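Local coordinates for uncharacterized protein (PDB 2PYQ) that is of unknown function but folds as a small, all-helical single-chain domain of the DUF2853 family, at residues N18-E23 and E85-S90; K31-C36 and Y95-Y100; T58-F63 and S75-I80; L68-S73 and F107-V112. One frame throughout, in Å; residues are numbered along the deposited sequence.

Interaction 1. Residues N18-E23 and E85-S90; sequences NKCGME and ETYGRS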
loop_
_atom_site.group_PDB
_atom_site.type_symbol
_atom_site.label_atom_id
_atom_site.label_comp_id
_atom_site.label_asym_id
_atom_site.label_seq_id
_atom_site.Cartn_x
_atom_site.Cartn_y
_atom_site.Cartn_z
ATOM N N ASN A 18 -13.165 4.966 -2.506
ATOM C CA ASN A 18 -13.528 6.322 -2.959
ATOM C C ASN A 18 -12.459 7.165 -3.599
ATOM O O ASN A 18 -12.792 8.203 -4.189
ATOM C CB ASN A 18 -14.187 7.052 -1.783
ATOM C CG ASN A 18 -15.477 6.374 -1.355
ATOM O OD1 ASN A 18 -16.320 6.014 -2.198
ATOM N ND2 ASN A 18 -15.645 6.201 -0.059
ATOM N N LYS A 19 -11.199 6.800 -3.450
ATOM C CA LYS A 19 -10.098 7.446 -4.163
ATOM C C LYS A 19 -9.584 6.577 -5.318
ATOM O O LYS A 19 -9.450 7.058 -6.430
ATOM C CB LYS A 19 -8.949 7.848 -3.243
ATOM C CG LYS A 19 -9.338 8.925 -2.275
ATOM C CD LYS A 19 -8.171 9.272 -1.357
ATOM C CE LYS A 19 -8.585 10.320 -0.348
ATOM N NZ LYS A 19 -7.570 10.574 0.712
ATOM N N CYS A 20 -9.324 5.305 -5.055
ATOM C CA CYS A 20 -8.767 4.375 -6.047
ATOM C C CYS A 20 -9.812 3.610 -6.886
ATOM O O CYS A 20 -9.411 2.905 -7.822
ATOM C CB CYS A 20 -7.850 3.365 -5.352
ATOM S SG CYS A 20 -6.596 4.109 -4.261
ATOM N N GLY A 21 -11.106 3.696 -6.568
ATOM C CA GLY A 21 -12.158 3.022 -7.322
ATOM C C GLY A 21 -12.131 1.509 -7.301
ATOM O O GLY A 21 -12.471 0.873 -8.312
HETATM N N MSE A 22 -11.782 0.908 -6.149
HETATM C CA MSE A 22 -11.677 -0.541 -5.994
HETATM C C MSE A 22 -12.511 -1.027 -4.816
HETATM O O MSE A 22 -12.551 -0.355 -3.783
HETATM C CB MSE A 22 -10.219 -0.931 -5.677
HETATM C CG MSE A 22 -9.211 -0.450 -6.663
HETATM SE SE MSE A 22 -7.463 -0.982 -6.014
HETATM C CE MSE A 22 -7.526 -2.820 -6.086
ATOM N N GLU A 23 -13.099 -2.214 -4.934
ATOM C CA GLU A 23 -13.863 -2.818 -3.845
ATOM C C GLU A 23 -12.809 -3.417 -2.906
ATOM O O GLU A 23 -12.074 -4.323 -3.325
ATOM C CB GLU A 23 -14.775 -3.932 -4.355
ATOM N N GLU A 85 -0.119 6.502 -9.417
ATOM C CA GLU A 85 -0.996 7.276 -10.309
ATOM C C GLU A 85 -2.479 7.035 -9.985
ATOM O O GLU A 85 -3.280 7.990 -9.960
ATOM C CB GLU A 85 -0.695 6.982 -11.796
ATOM C CG GLU A 85 -1.578 7.722 -12.798
ATOM N N THR A 86 -2.836 5.779 -9.723
ATOM C CA THR A 86 -4.200 5.382 -9.347
ATOM C C THR A 86 -4.624 6.075 -8.043
ATOM O O THR A 86 -5.714 6.660 -7.977
ATOM C CB THR A 86 -4.342 3.886 -9.234
ATOM O OG1 THR A 86 -4.112 3.322 -10.543
ATOM C CG2 THR A 86 -5.732 3.472 -8.756
ATOM N N TYR A 87 -3.743 6.074 -7.047
ATOM C CA TYR A 87 -4.010 6.711 -5.745
ATOM C C TYR A 87 -4.234 8.214 -5.980
ATOM O O TYR A 87 -5.127 8.821 -5.366
ATOM C CB TYR A 87 -2.850 6.493 -4.769
ATOM C CG TYR A 87 -3.232 6.360 -3.294
ATOM C CD1 TYR A 87 -4.335 7.023 -2.718
ATOM C CD2 TYR A 87 -2.404 5.619 -2.437
ATOM C CE1 TYR A 87 -4.627 6.896 -1.361
ATOM C CE2 TYR A 87 -2.685 5.500 -1.112
ATOM C CZ TYR A 87 -3.789 6.115 -0.571
ATOM O OH TYR A 87 -4.054 6.009 0.771
ATOM N N GLY A 88 -3.433 8.795 -6.873
ATOM C CA GLY A 88 -3.625 10.160 -7.359
ATOM C C GLY A 88 -2.473 11.096 -7.122
ATOM O O GLY A 88 -1.955 11.163 -6.015
ATOM N N ARG A 89 -2.127 11.874 -8.149
ATOM C CA ARG A 89 -1.081 12.911 -8.049
ATOM C C ARG A 89 -1.400 13.935 -6.958
ATOM O O ARG A 89 -0.491 14.370 -6.240
ATOM C CB ARG A 89 -0.913 13.634 -9.417
ATOM N N SER A 90 -2.670 14.307 -6.814
ATOM C CA SER A 90 -3.111 15.293 -5.795
ATOM C C SER A 90 -3.166 14.760 -4.357
ATOM O O SER A 90 -3.386 15.559 -3.425
ATOM C CB SER A 90 -4.503 15.855 -6.144
ATOM O OG SER A 90 -4.494 16.573 -7.408
#

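Interaction 2. Residues K31-C36 and Y95-Y100; sequences KVTKGC and YRAVVY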
loop_
_atom_site.group_PDB
_atom_site.type_symbol
_atom_site.label_atom_id
_atom_site.label_comp_id
_atom_site.label_asym_id
_atom_site.label_seq_id
_atom_site.Cartn_x
_atom_site.Cartn_y
_atom_site.Cartn_z
ATOM N N LYS A 31 -4.536 -8.262 6.642
ATOM C CA LYS A 31 -3.248 -8.985 6.581
ATOM C C LYS A 31 -2.115 -8.034 6.194
ATOM O O LYS A 31 -1.019 -8.105 6.757
ATOM C CB LYS A 31 -3.355 -10.157 5.597
ATOM C CG LYS A 31 -4.377 -11.193 6.020
ATOM C CD LYS A 31 -4.673 -12.224 4.963
ATOM C CE LYS A 31 -5.924 -13.028 5.314
ATOM N NZ LYS A 31 -6.308 -13.980 4.250
ATOM N N VAL A 32 -2.373 -7.170 5.203
ATOM C CA VAL A 32 -1.386 -6.157 4.766
ATOM C C VAL A 32 -1.075 -5.170 5.904
ATOM O O VAL A 32 0.074 -4.803 6.129
ATOM C CB VAL A 32 -1.871 -5.384 3.484
ATOM C CG1 VAL A 32 -0.914 -4.251 3.146
ATOM C CG2 VAL A 32 -1.979 -6.341 2.332
ATOM N N THR A 33 -2.117 -4.764 6.618
ATOM C CA THR A 33 -1.984 -3.829 7.728
ATOM C C THR A 33 -1.150 -4.427 8.856
ATOM O O THR A 33 -0.282 -3.742 9.405
ATOM C CB THR A 33 -3.363 -3.357 8.204
ATOM O OG1 THR A 33 -4.012 -2.684 7.104
ATOM C CG2 THR A 33 -3.239 -2.403 9.390
ATOM N N LYS A 34 -1.390 -5.702 9.179
ATOM C CA LYS A 34 -0.573 -6.400 10.179
ATOM C C LYS A 34 0.907 -6.335 9.801
ATOM O O LYS A 34 1.753 -5.995 10.658
ATOM C CB LYS A 34 -1.008 -7.855 10.371
ATOM C CG LYS A 34 -2.263 -8.027 11.183
ATOM C CD LYS A 34 -2.372 -9.456 11.704
ATOM C CE LYS A 34 -3.550 -9.668 12.664
ATOM N NZ LYS A 34 -4.889 -9.541 11.950
ATOM N N GLY A 35 1.212 -6.599 8.540
ATOM C CA GLY A 35 2.584 -6.569 8.044
ATOM C C GLY A 35 3.273 -5.237 8.085
ATOM O O GLY A 35 4.497 -5.188 8.228
ATOM N N CYS A 36 2.493 -4.155 7.972
ATOM C CA CYS A 36 3.037 -2.776 8.065
ATOM C C CYS A 36 3.453 -2.399 9.479
ATOM O O CYS A 36 4.392 -1.605 9.612
ATOM C CB CYS A 36 2.047 -1.758 7.500
ATOM S SG CYS A 36 1.878 -1.957 5.731
ATOM N N TYR A 95 -1.285 6.327 2.054
ATOM C CA TYR A 95 -0.973 5.387 3.110
ATOM C C TYR A 95 -0.199 4.187 2.557
ATOM O O TYR A 95 -0.552 3.639 1.506
ATOM C CB TYR A 95 -2.226 4.948 3.863
ATOM C CG TYR A 95 -2.862 6.089 4.623
ATOM C CD1 TYR A 95 -2.250 6.599 5.758
ATOM C CD2 TYR A 95 -4.076 6.636 4.211
ATOM C CE1 TYR A 95 -2.812 7.670 6.466
ATOM C CE2 TYR A 95 -4.656 7.710 4.906
ATOM C CZ TYR A 95 -4.018 8.216 6.028
ATOM O OH TYR A 95 -4.601 9.272 6.731
ATOM N N ARG A 96 0.891 3.837 3.251
ATOM C CA ARG A 96 1.733 2.821 2.795
ATOM C C ARG A 96 0.954 1.415 2.753
ATOM O O ARG A 96 1.126 0.673 1.788
ATOM C CB ARG A 96 2.908 2.689 3.744
ATOM C CG ARG A 96 3.883 1.571 3.393
ATOM C CD ARG A 96 5.070 1.534 4.359
ATOM N NE ARG A 96 6.054 2.603 4.059
ATOM C CZ ARG A 96 6.053 3.846 4.570
ATOM N NH1 ARG A 96 5.153 4.267 5.480
ATOM N NH2 ARG A 96 7.012 4.692 4.175
ATOM N N ALA A 97 0.056 1.162 3.713
ATOM C CA ALA A 97 -0.789 -0.050 3.681
ATOM C C ALA A 97 -1.640 -0.101 2.408
ATOM O O ALA A 97 -1.776 -1.168 1.814
ATOM C CB ALA A 97 -1.690 -0.146 4.954
ATOM N N VAL A 98 -2.175 1.052 1.986
ATOM C CA VAL A 98 -2.989 1.124 0.775
ATOM C C VAL A 98 -2.122 0.852 -0.454
ATOM O O VAL A 98 -2.522 0.093 -1.340
ATOM C CB VAL A 98 -3.719 2.466 0.658
ATOM C CG1 VAL A 98 -4.452 2.559 -0.676
ATOM C CG2 VAL A 98 -4.681 2.650 1.853
ATOM N N VAL A 99 -0.934 1.427 -0.485
ATOM C CA VAL A 99 0.017 1.186 -1.600
ATOM C C VAL A 99 0.417 -0.286 -1.671
ATOM O O VAL A 99 0.406 -0.891 -2.745
ATOM C CB VAL A 99 1.256 2.095 -1.483
ATOM C CG1 VAL A 99 2.334 1.729 -2.545
ATOM C CG2 VAL A 99 0.824 3.555 -1.605
ATOM N N TYR A 100 0.749 -0.866 -0.525
ATOM C CA TYR A 100 1.130 -2.298 -0.442
ATOM C C TYR A 100 -0.027 -3.196 -0.864
ATOM O O TYR A 100 0.185 -4.154 -1.589
ATOM C CB TYR A 100 1.684 -2.649 0.946
ATOM C CG TYR A 100 3.110 -2.141 1.201
ATOM C CD1 TYR A 100 3.710 -1.132 0.418
ATOM C CD2 TYR A 100 3.839 -2.629 2.302
ATOM C CE1 TYR A 100 4.993 -0.667 0.659
ATOM C CE2 TYR A 100 5.152 -2.137 2.582
ATOM C CZ TYR A 100 5.714 -1.171 1.735
ATOM O OH TYR A 100 7.000 -0.676 1.974
#

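Interaction 3. Residues T58-F63 and S75-I80; sequences TIKKNF and SLMGGI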
loop_
_atom_site.group_PDB
_atom_site.type_symbol
_atom_site.label_atom_id
_atom_site.label_comp_id
_atom_site.label_asym_id
_atom_site.label_seq_id
_atom_site.Cartn_x
_atom_site.Cartn_y
_atom_site.Cartn_z
ATOM N N THR A 58 13.031 1.675 -2.611
ATOM C CA THR A 58 12.953 0.909 -1.369
ATOM C C THR A 58 11.736 -0.004 -1.368
ATOM O O THR A 58 11.824 -1.143 -0.905
ATOM C CB THR A 58 12.964 1.835 -0.129
ATOM O OG1 THR A 58 14.265 2.485 -0.058
ATOM C CG2 THR A 58 12.730 1.040 1.169
ATOM N N ILE A 59 10.602 0.489 -1.878
ATOM C CA ILE A 59 9.384 -0.356 -2.009
ATOM C C ILE A 59 9.696 -1.479 -2.984
ATOM O O ILE A 59 9.363 -2.618 -2.717
ATOM C CB ILE A 59 8.161 0.449 -2.465
ATOM C CG1 ILE A 59 7.745 1.460 -1.376
ATOM C CG2 ILE A 59 6.962 -0.466 -2.783
ATOM C CD1 ILE A 59 6.757 2.469 -1.834
ATOM N N LYS A 60 10.388 -1.178 -4.077
ATOM C CA LYS A 60 10.765 -2.194 -5.049
ATOM C C LYS A 60 11.665 -3.265 -4.438
ATOM O O LYS A 60 11.391 -4.479 -4.578
ATOM C CB LYS A 60 11.442 -1.564 -6.275
ATOM C CG LYS A 60 11.890 -2.560 -7.320
ATOM C CD LYS A 60 12.515 -1.873 -8.507
ATOM C CE LYS A 60 13.347 -2.842 -9.329
ATOM N NZ LYS A 60 14.008 -2.202 -10.497
ATOM N N LYS A 61 12.724 -2.842 -3.757
ATOM C CA LYS A 61 13.697 -3.807 -3.209
ATOM C C LYS A 61 13.168 -4.526 -1.971
ATOM O O LYS A 61 13.254 -5.745 -1.897
ATOM C CB LYS A 61 15.097 -3.159 -2.960
ATOM C CG LYS A 61 15.198 -2.236 -1.800
ATOM C CD LYS A 61 16.552 -1.548 -1.723
ATOM C CE LYS A 61 16.651 -0.667 -0.461
ATOM N NZ LYS A 61 17.890 0.161 -0.469
ATOM N N ASN A 62 12.606 -3.791 -1.034
ATOM C CA ASN A 62 12.192 -4.377 0.260
ATOM C C ASN A 62 10.818 -5.008 0.260
ATOM O O ASN A 62 10.654 -6.021 0.926
ATOM C CB ASN A 62 12.303 -3.374 1.423
ATOM C CG ASN A 62 13.736 -2.991 1.728
ATOM O OD1 ASN A 62 14.682 -3.688 1.347
ATOM N ND2 ASN A 62 13.900 -1.885 2.438
ATOM N N PHE A 63 9.849 -4.442 -0.456
ATOM C CA PHE A 63 8.506 -5.027 -0.483
ATOM C C PHE A 63 8.295 -5.968 -1.679
ATOM O O PHE A 63 8.018 -7.133 -1.492
ATOM C CB PHE A 63 7.422 -3.957 -0.415
ATOM C CG PHE A 63 6.039 -4.528 -0.385
ATOM C CD1 PHE A 63 5.579 -5.198 0.757
ATOM C CD2 PHE A 63 5.187 -4.441 -1.511
ATOM C CE1 PHE A 63 4.294 -5.763 0.793
ATOM C CE2 PHE A 63 3.908 -4.994 -1.468
ATOM C CZ PHE A 63 3.460 -5.673 -0.322
ATOM N N SER A 75 8.762 -4.202 -15.027
ATOM C CA SER A 75 7.377 -4.322 -14.525
ATOM C C SER A 75 7.216 -3.867 -13.060
ATOM O O SER A 75 6.131 -3.464 -12.679
ATOM C CB SER A 75 6.870 -5.736 -14.683
ATOM O OG SER A 75 7.620 -6.620 -13.897
ATOM N N LEU A 76 8.292 -3.925 -12.256
ATOM C CA LEU A 76 8.200 -3.549 -10.822
ATOM C C LEU A 76 7.990 -2.059 -10.620
ATOM O O LEU A 76 7.000 -1.649 -10.025
ATOM C CB LEU A 76 9.406 -4.048 -10.031
ATOM C CG LEU A 76 9.603 -5.565 -10.043
ATOM C CD1 LEU A 76 10.641 -5.940 -8.957
ATOM C CD2 LEU A 76 8.338 -6.372 -9.815
HETATM N N MSE A 77 8.900 -1.257 -11.151
HETATM C CA MSE A 77 8.702 0.197 -11.079
HETATM C C MSE A 77 7.470 0.611 -11.889
HETATM O O MSE A 77 6.796 1.539 -11.521
HETATM C CB MSE A 77 9.948 0.951 -11.519
HETATM C CG MSE A 77 9.909 2.432 -11.235
HETATM SE SE MSE A 77 9.620 2.844 -9.336
HETATM C CE MSE A 77 11.183 2.034 -8.608
ATOM N N GLY A 78 7.172 -0.084 -12.972
ATOM C CA GLY A 78 5.949 0.188 -13.750
ATOM C C GLY A 78 4.718 0.004 -12.896
ATOM O O GLY A 78 3.799 0.819 -12.936
ATOM N N GLY A 79 4.707 -1.063 -12.107
ATOM C CA GLY A 79 3.600 -1.343 -11.176
ATOM C C GLY A 79 3.509 -0.304 -10.066
ATOM O O GLY A 79 2.421 0.115 -9.716
ATOM N N ILE A 80 4.659 0.099 -9.528
ATOM C CA ILE A 80 4.715 1.135 -8.483
ATOM C C ILE A 80 4.165 2.463 -9.060
ATOM O O ILE A 80 3.302 3.091 -8.457
ATOM C CB ILE A 80 6.119 1.311 -7.908
ATOM C CG1 ILE A 80 6.491 0.063 -7.107
ATOM C CG2 ILE A 80 6.166 2.536 -6.979
ATOM C CD1 ILE A 80 7.947 -0.064 -6.770
HETATM O O HOH W 1 11.652 -1.787 -12.141
#

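Interaction 4. Residues L68-S73 and F107-V112; sequences LGLADS and FGKESV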
loop_
_atom_site.group_PDB
_atom_site.type_symbol
_atom_site.label_atom_id
_atom_site.label_comp_id
_atom_site.label_asym_id
_atom_site.label_seq_id
_atom_site.Cartn_x
_atom_site.Cartn_y
_atom_site.Cartn_z
ATOM N N LEU A 68 7.184 -9.906 -1.426
ATOM C CA LEU A 68 6.323 -10.588 -2.404
ATOM C C LEU A 68 7.084 -11.564 -3.275
ATOM O O LEU A 68 6.448 -12.354 -3.972
ATOM C CB LEU A 68 5.521 -9.599 -3.247
ATOM C CG LEU A 68 4.652 -8.596 -2.500
ATOM C CD1 LEU A 68 3.816 -7.846 -3.537
ATOM C CD2 LEU A 68 3.747 -9.208 -1.426
ATOM N N GLY A 69 8.412 -11.534 -3.257
ATOM C CA GLY A 69 9.235 -12.473 -4.013
ATOM C C GLY A 69 9.354 -12.266 -5.501
ATOM O O GLY A 69 9.732 -13.173 -6.229
ATOM N N LEU A 70 9.064 -11.053 -5.974
ATOM C CA LEU A 70 9.107 -10.750 -7.414
ATOM C C LEU A 70 10.517 -10.488 -7.885
ATOM O O LEU A 70 11.325 -9.923 -7.157
ATOM C CB LEU A 70 8.235 -9.535 -7.730
ATOM C CG LEU A 70 6.732 -9.718 -7.480
ATOM C CD1 LEU A 70 6.038 -8.372 -7.386
ATOM C CD2 LEU A 70 6.127 -10.551 -8.591
ATOM N N ALA A 71 10.789 -10.848 -9.131
ATOM C CA ALA A 71 12.086 -10.651 -9.733
ATOM C C ALA A 71 12.291 -9.223 -10.224
ATOM O O ALA A 71 11.319 -8.527 -10.526
ATOM C CB ALA A 71 12.248 -11.590 -10.901
ATOM N N ASP A 72 13.555 -8.811 -10.333
ATOM C CA ASP A 72 13.940 -7.474 -10.813
ATOM C C ASP A 72 13.629 -7.339 -12.293
ATOM O O ASP A 72 14.156 -8.077 -13.122
ATOM C CB ASP A 72 15.453 -7.212 -10.660
ATOM C CG ASP A 72 15.817 -5.728 -10.779
ATOM O OD1 ASP A 72 14.964 -4.853 -11.134
ATOM O OD2 ASP A 72 17.003 -5.403 -10.505
ATOM N N SER A 73 12.756 -6.381 -12.615
ATOM C CA SER A 73 12.394 -6.097 -14.012
ATOM C C SER A 73 11.646 -4.757 -14.079
ATOM O O SER A 73 11.220 -4.250 -13.037
ATOM C CB SER A 73 11.509 -7.206 -14.580
ATOM O OG SER A 73 10.285 -7.300 -13.870
ATOM N N PHE A 107 0.073 -7.389 -8.783
ATOM C CA PHE A 107 0.936 -8.492 -9.126
ATOM C C PHE A 107 0.333 -9.886 -8.828
ATOM O O PHE A 107 1.005 -10.862 -9.048
ATOM C CB PHE A 107 2.303 -8.332 -8.476
ATOM C CG PHE A 107 3.115 -7.181 -9.030
ATOM C CD1 PHE A 107 3.648 -7.241 -10.300
ATOM C CD2 PHE A 107 3.332 -6.032 -8.270
ATOM C CE1 PHE A 107 4.407 -6.202 -10.796
ATOM C CE2 PHE A 107 4.081 -4.995 -8.758
ATOM C CZ PHE A 107 4.613 -5.076 -10.033
ATOM N N GLY A 108 -0.914 -9.986 -8.356
ATOM C CA GLY A 108 -1.539 -11.267 -8.090
ATOM C C GLY A 108 -0.890 -12.101 -6.993
ATOM O O GLY A 108 -0.931 -13.329 -7.033
ATOM N N LYS A 109 -0.390 -11.421 -5.960
ATOM C CA LYS A 109 0.369 -12.034 -4.861
ATOM C C LYS A 109 -0.391 -12.111 -3.535
ATOM O O LYS A 109 0.217 -12.262 -2.499
ATOM C CB LYS A 109 1.682 -11.265 -4.688
ATOM C CG LYS A 109 2.690 -11.454 -5.809
ATOM C CD LYS A 109 3.255 -12.853 -5.792
ATOM C CE LYS A 109 4.364 -13.043 -6.767
ATOM N NZ LYS A 109 4.864 -14.437 -6.612
ATOM N N GLU A 110 -1.706 -12.109 -3.599
ATOM C CA GLU A 110 -2.569 -12.154 -2.395
ATOM C C GLU A 110 -2.266 -13.368 -1.511
ATOM O O GLU A 110 -2.229 -13.250 -0.299
ATOM C CB GLU A 110 -4.063 -12.223 -2.744
ATOM C CG GLU A 110 -4.665 -11.036 -3.498
ATOM C CD GLU A 110 -4.498 -11.107 -5.019
ATOM O OE1 GLU A 110 -3.571 -11.801 -5.521
ATOM O OE2 GLU A 110 -5.316 -10.467 -5.733
ATOM N N SER A 111 -2.054 -14.522 -2.135
ATOM C CA SER A 111 -1.828 -15.777 -1.404
ATOM C C SER A 111 -0.566 -15.785 -0.521
ATOM O O SER A 111 -0.515 -16.587 0.403
ATOM C CB SER A 111 -1.850 -16.997 -2.330
ATOM O OG SER A 111 -0.693 -17.064 -3.126
ATOM N N VAL A 112 0.407 -14.918 -0.775
ATOM C CA VAL A 112 1.586 -14.838 0.094
ATOM C C VAL A 112 1.236 -14.418 1.538
ATOM O O VAL A 112 1.967 -14.769 2.461
ATOM C CB VAL A 112 2.761 -13.933 -0.453
ATOM C CG1 VAL A 112 3.101 -14.304 -1.899
ATOM C CG2 VAL A 112 2.469 -12.463 -0.338
#

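Interaction 1. Residues N18-E23 and E85-S90
Cys20 and Tyr87 make the central touch, a sulfur-aromatic contact. The thiol SG of Cys20 lies 4.4 Å from the centroid of the Tyr87 ring, 28° off the ring normal, an oblique approach from the side of CD1. Cys20 SG is equally near Tyr87 CD1 and Tyr87 CA, 4.0 Å from each, so the sulfur sits in the angle between the ring and the last turn of helix 74-87. With chi1 at -51° the sulfur is anti to the carbonyl carbon of Cys20 and reaches across to the tyrosine.

Van der Waals packing flanks this touch. Thr86 lays its methyl against the cysteine backbone and CB, with Thr86 CG2 3.8 Å from Cys20 O, while its hydroxyl turns back to Ser82 O within its own helix. Lys19 brings its aliphatic chain to the rim of the tyrosine, Lys19 CD standing 4.3 Å from Tyr87 CE1 near the ring plane.

The polar ends are held by residues beyond the two segments. Lys19 NZ pairs with Glu91 in a salt bridge, and Tyr87 OH bonds to Asp15 and to the backbone N of Tyr95, which fixes the far end of the ring. No hydrogen bond crosses between 18-23 and 85-90; sulfur, methyl and lysine-chain packing join the turn after helix 4-18 to the C-terminal end of helix 74-87, so the contact itself is non-directional, and its polar ends are fixed by neighbours such as Asp15 and Glu91.

Interaction 2. Residues K31-C36 and Y95-Y100
Cys36, on the last turn of helix 26-36, points its CB toward helix 96-106, and its sulfur does the touching. The torsion about CA-CB (chi1 -68°) sets SG anti to the carbonyl carbon and drops it between two residues one turn apart. On one, Cys36 SG lies 3.9 Å from Ala97 CA; the small Ala97 probably leaves room for the sulfur to reach the backbone. On the other, Cys36 SG comes to 4.0 Å from Tyr100 CD2, a sulfur-aromatic contact that meets the ring obliquely, 49° off its normal.

One turn earlier, Val32 uses a single branch. Its CG1 stands 3.5 Å from Ala97 O and 3.8 Å from Tyr100 CB, filling the angle between the backbone and the root of the tyrosine. Thr33 touches the alanine methyl, Thr33 OG1 4.1 Å from Ala97 CB; its hydroxyl bonds to Leu29 O in its own helix. Arg96 CG packs over one face of the Tyr100 ring, 3.6 Å above its plane and toward its rim, and the ring also stacks with Phe63.

The axes of the segments 31-36 and 96-100 come within 9.2 Å at 127° between their N-to-C directions, and Thr33 and Ala97 have the nearest CA atoms. Tyr12 of helix 4-18 also rests on Thr33 and Ala97. This is oblique helix-helix packing near the centre of a compact all-helical domain.

Interaction 3. Residues T58-F63 and S75-I80
Segments 58-63 and 75-80, of helices 53-65 and 74-87, cross at 118° between their N-to-C directions, their axes 10.0 Å apart at closest approach; the first has a wider pi-type turn at 59-63. Lys60 carries most of the contact. Its CG is anti to the backbone N (chi1 179°) and the chain runs on extended, crossing Leu76 at about a right angle; Lys60 CG is 4.0 Å from Leu76 CD1. The bent side chain of selenomethionine Met77 brings its methyl to Lys60, with CE 4.1 Å from Lys60 CD. At the root, Ile80 CD1 touches Lys60 CB at 3.8 Å and also reaches Ile59 CG2 at 4.1 Å. A water accepts from Lys60 NZ at 2.9 Å and from Met77 N at 3.0 Å, bridging the ammonium to the backbone of the second helix. Lys60 NZ also forms a salt bridge with Asp72.

Replacing Lys60 by an alanine would probably leave Asp72 without its salt-bridge mate, break the water bridge and uncover the flank of Leu76.

Deeper in, Ile59 and Ile80 both lean on Leu103 of helix 96-106, so the crossing of helices 53-65 and 74-87 is backed by the last long helix.

Interaction 4. Residues L68-S73 and F107-V112
Neither segment is a regular helix or strand over its length: 68-73 lies in the loop between helices 53-65 and 74-87, while 107-112 leaves helix 96-106 through a Schellman motif at Gly108, with positive phi, and then enters a 3-10 turn that includes Val112. The backbones stay well apart, Leu68 and Lys109 having the nearest CA atoms at 6.6 Å, so the contact is made by side chains, one of them reaching a backbone carbonyl.

Leu70 makes a CH-pi contact with Phe107. Its CD1 sits over one face of the Phe107 ring, 3.8 Å from the centroid and 21° off the normal, displaced toward CG of Phe107. The other branch serves the lysine: Leu70 CD2 is 3.6 Å from Lys109 CE, the two side chains sliding past each other in opposite directions. Lys109 is bent at its second torsion (chi2 -70°), which folds the chain across the loop and brings Lys109 CE to 3.6 Å from Leu68 O. Leu68 also divides its branches. Its CD1 faces Lys109 CB at 4.2 Å, and its CD2 meets Val112 CG2 at 3.7 Å, those last two side chains crossing at about a right angle.

With an alanine in place of Leu70, the face of Phe107 is likely to lose its methyl cover and the lysine chain the apolar side it lies along.

Leu70 and Phe107 both rest on Leu64 of helix 53-65 and Leu76 of helix 74-87, and Leu68 leans on Phe63; the contact thus ties the segment after helix 96-106 to the loop between helices 53-65 and 74-87, near the surface.

Interaction 3 is nested inside the loops closed by interactions 1 and 2; interaction 4 crosses all three others, and interactions 1 and 2 cross each other. Interactions 1 and 3 share helix 74-87 about 18 Å apart, centre to centre. Interaction 2, about 5 Å from the chain's centre, touches both through helix 96-106: Tyr87 packs on Val98 and Val99, and Tyr100 on Phe63 and Ile59 of helix 53-65. Interactions 3 and 4 lie closest, about 10 Å between centres, joined by the Lys60-Asp72 salt bridge and a probable hydrogen bond from Leu68 N to Phe63 O. This interleaving ties early and late helices into one compact domain without strands.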